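Local coordinates for protein orotate phosphoribosyltransferase (Aeropyrum pernix, PDB 2YZK) that probably catalyses the transfer of a ribosyl phosphate group from 5-phosphoribose 1-diphosphate to orotate, giving orotidine monophosphate in de novo pyrimidine biosynthesis, at residues A[124-129]-A[154-159]; A[120-125]-A[137-142]; A[10-15]-A[168-173]. All blocks are in the same frame, centred on the assembly; numbering follows the deposited sequence.

Contact 1: residues A[124-129]-A[154-159]; sequences KSIEVL and ARMGVR
An apolar contact sets I126, on helix 120-131, against M156 and V158, which lie in the loop between helix 149-154 and strand 159-162 at the edge of the parallel sheet. M156, present as selenomethionine, crosses the isoleucine at a slant and touches it with its terminal methyl. Its CE comes to 3.3 Å from CG2 of I126 and 3.4 Å from CB of I126, both tighter than ordinary carbon packing. The chain runs extended through chi2 and then turns at chi3 (-84°), laying CE over the branch point of the isoleucine. Beside it V158 meets I126 tip to tip, CG2 of V158 lying 4.0 Å from CG2 of I126 and 4.1 Å from CD1 of I126. In the type I phosphoribosyltransferase fold such helices flank the central parallel sheet, and here the loop leading into the edge strand 159-162 folds against one of them. G157, which suits the positive phi of the C-prime position, closes helix 149-154 in a Schellman motif; M156 and V158, on either side of it in sequence, both turn toward helix 120-131. A branched isoleucine fits because it offers CG2 to both partners, while CD1, of these two, approaches V158. With an alanine here, CG2 and CD1 would be gone, which would probably cost V158 CG2 both these contacts and open a gap beside the selenomethionine methyl. A long, unbranched methionine-type chain can span from loop to helix, and on the more exposed side E127 brings its CG to 4.2 Å from CE of M156. Deeper in, I126 also packs on V111 and V136 of the sheet, and NH1 of R130 donates a hydrogen bond to the carbonyl oxygen of M156.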
loop_
_atom_site.group_PDB
_atom_site.type_symbol
_atom_site.label_atom_id
_atom_site.label_comp_id
_atom_site.label_asym_id
_atom_site.label_seq_id
_atom_site.Cartn_x
_atom_site.Cartn_y
_atom_site.Cartn_z
ATOM N N LYS A 124 6.353 16.561 -3.514
ATOM C CA LYS A 124 5.399 16.408 -4.610
ATOM C C LYS A 124 4.026 16.003 -4.077
ATOM O O LYS A 124 2.999 16.509 -4.536
ATOM C CB LYS A 124 5.898 15.363 -5.619
ATOM C CG LYS A 124 7.104 15.815 -6.433
ATOM C CD LYS A 124 7.456 14.816 -7.534
ATOM C CE LYS A 124 8.507 15.383 -8.480
ATOM N NZ LYS A 124 8.709 14.543 -9.705
ATOM N N SER A 125 4.002 15.101 -3.102
ATOM C CA SER A 125 2.735 14.658 -2.529
ATOM C C SER A 125 2.053 15.818 -1.812
ATOM O O SER A 125 0.825 15.954 -1.861
ATOM C CB SER A 125 2.971 13.501 -1.553
ATOM O OG SER A 125 3.577 12.409 -2.221
ATOM N N ILE A 126 2.850 16.652 -1.148
ATOM C CA ILE A 126 2.318 17.806 -0.433
ATOM C C ILE A 126 1.667 18.778 -1.415
ATOM O O ILE A 126 0.593 19.320 -1.148
ATOM C CB ILE A 126 3.427 18.560 0.332
ATOM C CG1 ILE A 126 4.096 17.629 1.346
ATOM C CG2 ILE A 126 2.833 19.775 1.035
ATOM C CD1 ILE A 126 3.248 17.299 2.574
ATOM N N GLU A 127 2.315 19.002 -2.554
ATOM C CA GLU A 127 1.757 19.915 -3.545
ATOM C C GLU A 127 0.415 19.414 -4.076
ATOM O O GLU A 127 -0.523 20.195 -4.247
ATOM C CB GLU A 127 2.753 20.136 -4.689
ATOM C CG GLU A 127 4.018 20.862 -4.240
ATOM C CD GLU A 127 4.960 21.192 -5.383
ATOM O OE1 GLU A 127 5.332 20.265 -6.138
ATOM O OE2 GLU A 127 5.337 22.378 -5.525
ATOM N N VAL A 128 0.314 18.110 -4.321
ATOM C CA VAL A 128 -0.933 17.529 -4.808
ATOM C C VAL A 128 -2.026 17.688 -3.750
ATOM O O VAL A 128 -3.153 18.069 -4.056
ATOM C CB VAL A 128 -0.747 16.032 -5.143
ATOM C CG1 VAL A 128 -2.079 15.401 -5.513
ATOM C CG2 VAL A 128 0.232 15.889 -6.295
ATOM N N LEU A 129 -1.690 17.403 -2.497
ATOM C CA LEU A 129 -2.662 17.541 -1.421
ATOM C C LEU A 129 -3.163 18.978 -1.266
ATOM O O LEU A 129 -4.370 19.211 -1.187
ATOM C CB LEU A 129 -2.042 17.073 -0.105
ATOM C CG LEU A 129 -1.854 15.564 0.013
ATOM C CD1 LEU A 129 -0.901 15.254 1.153
ATOM C CD2 LEU A 129 -3.207 14.911 0.244
ATOM N N ALA A 154 11.021 22.019 5.189
ATOM C CA ALA A 154 10.855 23.157 6.082
ATOM C C ALA A 154 10.614 24.417 5.268
ATOM O O ALA A 154 9.884 25.313 5.697
ATOM C CB ALA A 154 12.093 23.330 6.958
ATOM N N ARG A 155 11.224 24.477 4.088
ATOM C CA ARG A 155 11.081 25.636 3.216
ATOM C C ARG A 155 9.709 25.741 2.563
ATOM O O ARG A 155 9.390 26.760 1.953
ATOM C CB ARG A 155 12.177 25.642 2.144
ATOM C CG ARG A 155 13.545 26.044 2.684
ATOM C CD ARG A 155 14.533 26.352 1.566
ATOM N NE ARG A 155 14.996 25.157 0.864
ATOM C CZ ARG A 155 15.764 24.217 1.410
ATOM N NH1 ARG A 155 16.158 24.329 2.671
ATOM N NH2 ARG A 155 16.145 23.170 0.690
HETATM N N MSE A 156 8.898 24.692 2.678
HETATM C CA MSE A 156 7.555 24.739 2.116
HETATM C C MSE A 156 6.523 24.518 3.221
HETATM O O MSE A 156 5.435 24.001 2.984
HETATM C CB MSE A 156 7.381 23.722 0.977
HETATM C CG MSE A 156 7.473 22.258 1.348
HETATM SE SE MSE A 156 7.317 21.212 -0.142
HETATM C CE MSE A 156 5.528 21.117 -0.308
ATOM N N GLY A 157 6.893 24.923 4.434
ATOM C CA GLY A 157 5.994 24.819 5.571
ATOM C C GLY A 157 5.599 23.427 6.026
ATOM O O GLY A 157 4.470 23.207 6.466
ATOM N N VAL A 158 6.528 22.486 5.935
ATOM C CA VAL A 158 6.255 21.119 6.363
ATOM C C VAL A 158 7.336 20.642 7.334
ATOM O O VAL A 158 8.532 20.781 7.070
ATOM C CB VAL A 158 6.187 20.165 5.152
ATOM C CG1 VAL A 158 6.001 18.727 5.635
ATOM C CG2 VAL A 158 5.032 20.573 4.234
ATOM N N ARG A 159 6.902 20.102 8.469
ATOM C CA ARG A 159 7.815 19.603 9.491
ATOM C C ARG A 159 8.006 18.103 9.319
ATOM O O ARG A 159 7.046 17.338 9.414
ATOM C CB ARG A 159 7.252 19.880 10.890
ATOM C CG ARG A 159 8.147 19.385 12.018
ATOM C CD ARG A 159 7.435 19.375 13.368
ATOM N NE ARG A 159 6.245 18.531 13.327
ATOM C CZ ARG A 159 5.740 17.886 14.376
ATOM N NH1 ARG A 159 6.324 17.984 15.563
ATOM N NH2 ARG A 159 4.650 17.142 14.234
#

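Contact 2: residues A[120-125]-A[137-142]; sequences TSIAKS and GTALVL
I122 faces A139 and V141, packing helix 120-131 onto strand 135-141 within a beta-alpha-beta unit of the Rossmann-like phosphoribosyltransferase core: strand 108-113, the helix, then the parallel neighbouring strand. The isoleucine divides its two branches between alternate strand residues. CG2, anti to the backbone N, meets CB of A139 at 3.9 Å. The longer arm, extended at chi2 (169°), carries CD1 across V141 to within 4.1 Å of its CG1. Alternation along the strand explains the pairing: A139 and V141 project to the helix side, while L140 between them points away and packs on helix 38-58. A small alanine suits the point where the helix comes near, the CA atoms of I122 and A139 being 7.6 Å apart; the larger valine suits the place met by the end of the long arm.

The next shell is mostly apolar. A139 also touches V111 and L160 on the adjoining strands, and V141 touches L160 and S162, while D113 borders both I122 and V141. T120 and S121, at the start of the helix, belong to the predicted 5-phosphoribose 1-diphosphate site, which the partners of the dimer share; I122 follows them directly in the chain. S125 turns its hydroxyl back by one turn: OG donates to O of S121 at 3.2 Å, tilted 19° from the carbonyl plane.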
loop_
_atom_site.group_PDB
_atom_site.type_symbol
_atom_site.label_atom_id
_atom_site.label_comp_id
_atom_site.label_asym_id
_atom_site.label_seq_id
_atom_site.Cartn_x
_atom_site.Cartn_y
_atom_site.Cartn_z
ATOM N N THR A 120 12.091 15.376 -1.989
ATOM C CA THR A 120 11.306 15.761 -3.160
ATOM C C THR A 120 10.070 14.897 -3.416
ATOM O O THR A 120 9.048 15.403 -3.884
ATOM C CB THR A 120 12.181 15.786 -4.445
ATOM O OG1 THR A 120 12.913 14.561 -4.558
ATOM C CG2 THR A 120 13.158 16.950 -4.401
ATOM N N SER A 121 10.150 13.603 -3.120
ATOM C CA SER A 121 9.004 12.728 -3.336
ATOM C C SER A 121 7.879 13.135 -2.387
ATOM O O SER A 121 6.703 13.112 -2.749
ATOM C CB SER A 121 9.385 11.260 -3.103
ATOM O OG SER A 121 9.846 11.047 -1.780
ATOM N N ILE A 122 8.252 13.514 -1.169
ATOM C CA ILE A 122 7.272 13.939 -0.181
ATOM C C ILE A 122 6.728 15.307 -0.584
ATOM O O ILE A 122 5.528 15.554 -0.499
ATOM C CB ILE A 122 7.913 14.011 1.223
ATOM C CG1 ILE A 122 8.380 12.607 1.632
ATOM C CG2 ILE A 122 6.913 14.564 2.236
ATOM C CD1 ILE A 122 9.270 12.502 2.864
ATOM N N ALA A 123 7.623 16.181 -1.040
ATOM C CA ALA A 123 7.241 17.525 -1.467
ATOM C C ALA A 123 6.176 17.474 -2.561
ATOM O O ALA A 123 5.216 18.253 -2.542
ATOM C CB ALA A 123 8.473 18.282 -1.969
ATOM N N LYS A 124 6.353 16.561 -3.514
ATOM C CA LYS A 124 5.399 16.408 -4.610
ATOM C C LYS A 124 4.026 16.003 -4.077
ATOM O O LYS A 124 2.999 16.509 -4.536
ATOM C CB LYS A 124 5.898 15.363 -5.619
ATOM C CG LYS A 124 7.104 15.815 -6.433
ATOM C CD LYS A 124 7.456 14.816 -7.534
ATOM C CE LYS A 124 8.507 15.383 -8.480
ATOM N NZ LYS A 124 8.709 14.543 -9.705
ATOM N N SER A 125 4.002 15.101 -3.102
ATOM C CA SER A 125 2.735 14.658 -2.529
ATOM C C SER A 125 2.053 15.818 -1.812
ATOM O O SER A 125 0.825 15.954 -1.861
ATOM C CB SER A 125 2.971 13.501 -1.553
ATOM O OG SER A 125 3.577 12.409 -2.221
ATOM N N GLY A 137 0.966 19.812 7.379
ATOM C CA GLY A 137 2.145 20.470 7.915
ATOM C C GLY A 137 3.133 19.498 8.523
ATOM O O GLY A 137 4.178 19.905 9.026
ATOM N N THR A 138 2.804 18.211 8.474
ATOM C CA THR A 138 3.663 17.181 9.040
ATOM C C THR A 138 3.859 16.002 8.092
ATOM O O THR A 138 2.907 15.531 7.464
ATOM C CB THR A 138 3.059 16.635 10.355
ATOM O OG1 THR A 138 2.922 17.705 11.298
ATOM C CG2 THR A 138 3.944 15.541 10.944
ATOM N N ALA A 139 5.105 15.545 7.991
ATOM C CA ALA A 139 5.468 14.391 7.173
ATOM C C ALA A 139 6.134 13.438 8.159
ATOM O O ALA A 139 7.016 13.836 8.925
ATOM C CB ALA A 139 6.440 14.788 6.065
ATOM N N LEU A 140 5.705 12.183 8.134
ATOM C CA LEU A 140 6.204 11.179 9.052
ATOM C C LEU A 140 6.865 10.030 8.303
ATOM O O LEU A 140 6.291 9.491 7.363
ATOM C CB LEU A 140 5.024 10.671 9.891
ATOM C CG LEU A 140 5.186 9.415 10.740
ATOM C CD1 LEU A 140 6.183 9.681 11.846
ATOM C CD2 LEU A 140 3.825 9.014 11.310
ATOM N N VAL A 141 8.080 9.674 8.714
ATOM C CA VAL A 141 8.805 8.576 8.087
ATOM C C VAL A 141 9.457 7.700 9.151
ATOM O O VAL A 141 9.592 8.102 10.306
ATOM C CB VAL A 141 9.915 9.076 7.120
ATOM C CG1 VAL A 141 9.315 9.979 6.055
ATOM C CG2 VAL A 141 11.001 9.809 7.893
ATOM N N LEU A 142 9.847 6.496 8.754
ATOM C CA LEU A 142 10.502 5.568 9.664
ATOM C C LEU A 142 11.964 5.960 9.801
ATOM O O LEU A 142 12.494 6.061 10.911
ATOM C CB LEU A 142 10.411 4.137 9.129
ATOM C CG LEU A 142 9.085 3.411 9.344
ATOM C CD1 LEU A 142 9.071 2.135 8.511
ATOM C CD2 LEU A 142 8.905 3.102 10.832
#

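Contact 3: residues A[10-15]-A[168-173]; sequences GAVLRG and TILEKL
V12 is a blunt bump that fits against a shallow hollow formed by I169, L170 and L173 on and just beyond helix 166-172. CG1 meets L173 and, more loosely, L170, while CG2 meets I169. CG1, set anti to the backbone N (chi1 177°), points at L173, and the two side chains meet tip to tip with CG1 of V12 4.1 Å from CD1 of L173. CG2 fits the wall made by I169, whose own CG2 lies 4.2 Å from it; here the side chains pass across each other rather than end to end. L170 reaches CG1 of V12 with its CD2 at 4.4 Å although its CB starts out to the flank. I169 and L173, four residues apart, turn toward the valine, and L170 reaches in from the side.

Strand 12-14 is an outer strand of a small antiparallel sheet, and with the C-terminal helix it probably belongs to the hood that covers the active site in orotate phosphoribosyltransferases; L170 lies about 7 Å, side chain to side chain, from R145, a predicted orotate-binding residue. A compact beta-branched valine suits this strand, since its short side chain is also surrounded by L6 of helix 2-9, by V27 and I29 of the adjacent strand 24-29, and by W175. That tryptophan meets L170 as well, and R14 makes a cation-pi contact with its ring.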
loop_
_atom_site.group_PDB
_atom_site.type_symbol
_atom_site.label_atom_id
_atom_site.label_comp_id
_atom_site.label_asym_id
_atom_site.label_seq_id
_atom_site.Cartn_x
_atom_site.Cartn_y
_atom_site.Cartn_z
ATOM N N GLY A 10 17.145 -7.722 7.755
ATOM C CA GLY A 10 17.960 -7.393 6.599
ATOM C C GLY A 10 17.545 -6.073 5.974
ATOM O O GLY A 10 17.829 -5.812 4.801
ATOM N N ALA A 11 16.865 -5.237 6.753
ATOM C CA ALA A 11 16.415 -3.934 6.272
ATOM C C ALA A 11 17.612 -2.991 6.165
ATOM O O ALA A 11 17.517 -1.893 5.618
ATOM C CB ALA A 11 15.357 -3.361 7.214
ATOM N N VAL A 12 18.736 -3.435 6.712
ATOM C CA VAL A 12 19.986 -2.693 6.656
ATOM C C VAL A 12 20.989 -3.743 6.200
ATOM O O VAL A 12 21.356 -4.634 6.965
ATOM C CB VAL A 12 20.387 -2.134 8.037
ATOM C CG1 VAL A 12 21.734 -1.443 7.948
ATOM C CG2 VAL A 12 19.332 -1.148 8.518
ATOM N N LEU A 13 21.408 -3.645 4.943
ATOM C CA LEU A 13 22.331 -4.610 4.360
ATOM C C LEU A 13 23.708 -4.053 4.029
ATOM O O LEU A 13 23.838 -2.991 3.420
ATOM C CB LEU A 13 21.717 -5.199 3.088
ATOM C CG LEU A 13 22.545 -6.218 2.302
ATOM C CD1 LEU A 13 22.641 -7.514 3.092
ATOM C CD2 LEU A 13 21.894 -6.470 0.949
ATOM N N ARG A 14 24.733 -4.798 4.429
ATOM C CA ARG A 14 26.116 -4.428 4.172
ATOM C C ARG A 14 26.467 -4.843 2.744
ATOM O O ARG A 14 26.091 -5.926 2.299
ATOM C CB ARG A 14 27.041 -5.159 5.144
ATOM C CG ARG A 14 28.494 -4.732 5.052
ATOM C CD ARG A 14 28.754 -3.546 5.950
ATOM N NE ARG A 14 30.078 -2.974 5.740
ATOM C CZ ARG A 14 30.666 -2.141 6.590
ATOM N NH1 ARG A 14 30.045 -1.788 7.710
ATOM N NH2 ARG A 14 31.869 -1.659 6.318
ATOM N N GLY A 15 27.190 -3.986 2.030
ATOM C CA GLY A 15 27.569 -4.312 0.668
ATOM C C GLY A 15 28.300 -3.187 -0.033
ATOM O O GLY A 15 28.968 -2.368 0.597
ATOM N N THR A 168 22.037 7.490 13.239
ATOM C CA THR A 168 21.822 6.842 14.526
ATOM C C THR A 168 21.759 5.322 14.393
ATOM O O THR A 168 22.303 4.602 15.225
ATOM C CB THR A 168 20.530 7.355 15.196
ATOM O OG1 THR A 168 20.686 8.746 15.513
ATOM C CG2 THR A 168 20.240 6.578 16.476
ATOM N N ILE A 169 21.107 4.836 13.344
ATOM C CA ILE A 169 21.008 3.394 13.134
ATOM C C ILE A 169 22.375 2.768 12.867
ATOM O O ILE A 169 22.688 1.714 13.412
ATOM C CB ILE A 169 20.068 3.057 11.954
ATOM C CG1 ILE A 169 18.629 3.424 12.317
ATOM C CG2 ILE A 169 20.161 1.573 11.604
ATOM C CD1 ILE A 169 17.663 3.489 11.136
ATOM N N LEU A 170 23.188 3.414 12.038
ATOM C CA LEU A 170 24.503 2.865 11.725
ATOM C C LEU A 170 25.414 2.866 12.950
ATOM O O LEU A 170 26.194 1.934 13.152
ATOM C CB LEU A 170 25.154 3.636 10.571
ATOM C CG LEU A 170 24.433 3.523 9.220
ATOM C CD1 LEU A 170 25.248 4.228 8.144
ATOM C CD2 LEU A 170 24.234 2.053 8.849
ATOM N N GLU A 171 25.312 3.909 13.766
ATOM C CA GLU A 171 26.117 4.002 14.979
ATOM C C GLU A 171 25.750 2.867 15.935
ATOM O O GLU A 171 26.624 2.189 16.480
ATOM C CB GLU A 171 25.889 5.352 15.664
ATOM C CG GLU A 171 26.213 5.346 17.152
ATOM C CD GLU A 171 25.953 6.684 17.818
ATOM O OE1 GLU A 171 26.823 7.577 17.725
ATOM O OE2 GLU A 171 24.872 6.844 18.430
ATOM N N LYS A 172 24.450 2.659 16.133
ATOM C CA LYS A 172 23.970 1.605 17.022
ATOM C C LYS A 172 24.429 0.220 16.585
ATOM O O LYS A 172 24.684 -0.651 17.421
ATOM C CB LYS A 172 22.440 1.624 17.100
ATOM C CG LYS A 172 21.881 2.331 18.322
ATOM C CD LYS A 172 22.153 3.823 18.296
ATOM C CE LYS A 172 21.726 4.473 19.606
ATOM N NZ LYS A 172 20.308 4.163 19.945
ATOM N N LEU A 173 24.537 0.015 15.277
ATOM C CA LEU A 173 24.954 -1.275 14.752
ATOM C C LEU A 173 26.473 -1.403 14.644
ATOM O O LEU A 173 26.979 -2.431 14.196
ATOM C CB LEU A 173 24.298 -1.518 13.387
ATOM C CG LEU A 173 22.763 -1.593 13.427
ATOM C CD1 LEU A 173 22.189 -1.693 12.018
ATOM C CD2 LEU A 173 22.343 -2.792 14.260
#

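How the contacts relate
Contacts 1 and 2 share helix 120-131 and lie about 7 Å apart between centres, whereas contact 3 joins the two ends of the chain, about 29 Å and about 23 Å from them between centres. Contact 2 is wholly buried, an isoleucine divided between alanine and valine of the sheet. Contact 1 reaches an exposed glutamate and adds a selenomethionine methyl; contact 3, also partly buried and on the opposite side of the chain's centre from contact 1, sets a strand valine among leucines and an isoleucine. Backbone bonds also join the first two, R159 N to G137 O (2.8 Å) and A139 N to R159 O (3.0 Å), tying the edge strand to its neighbour.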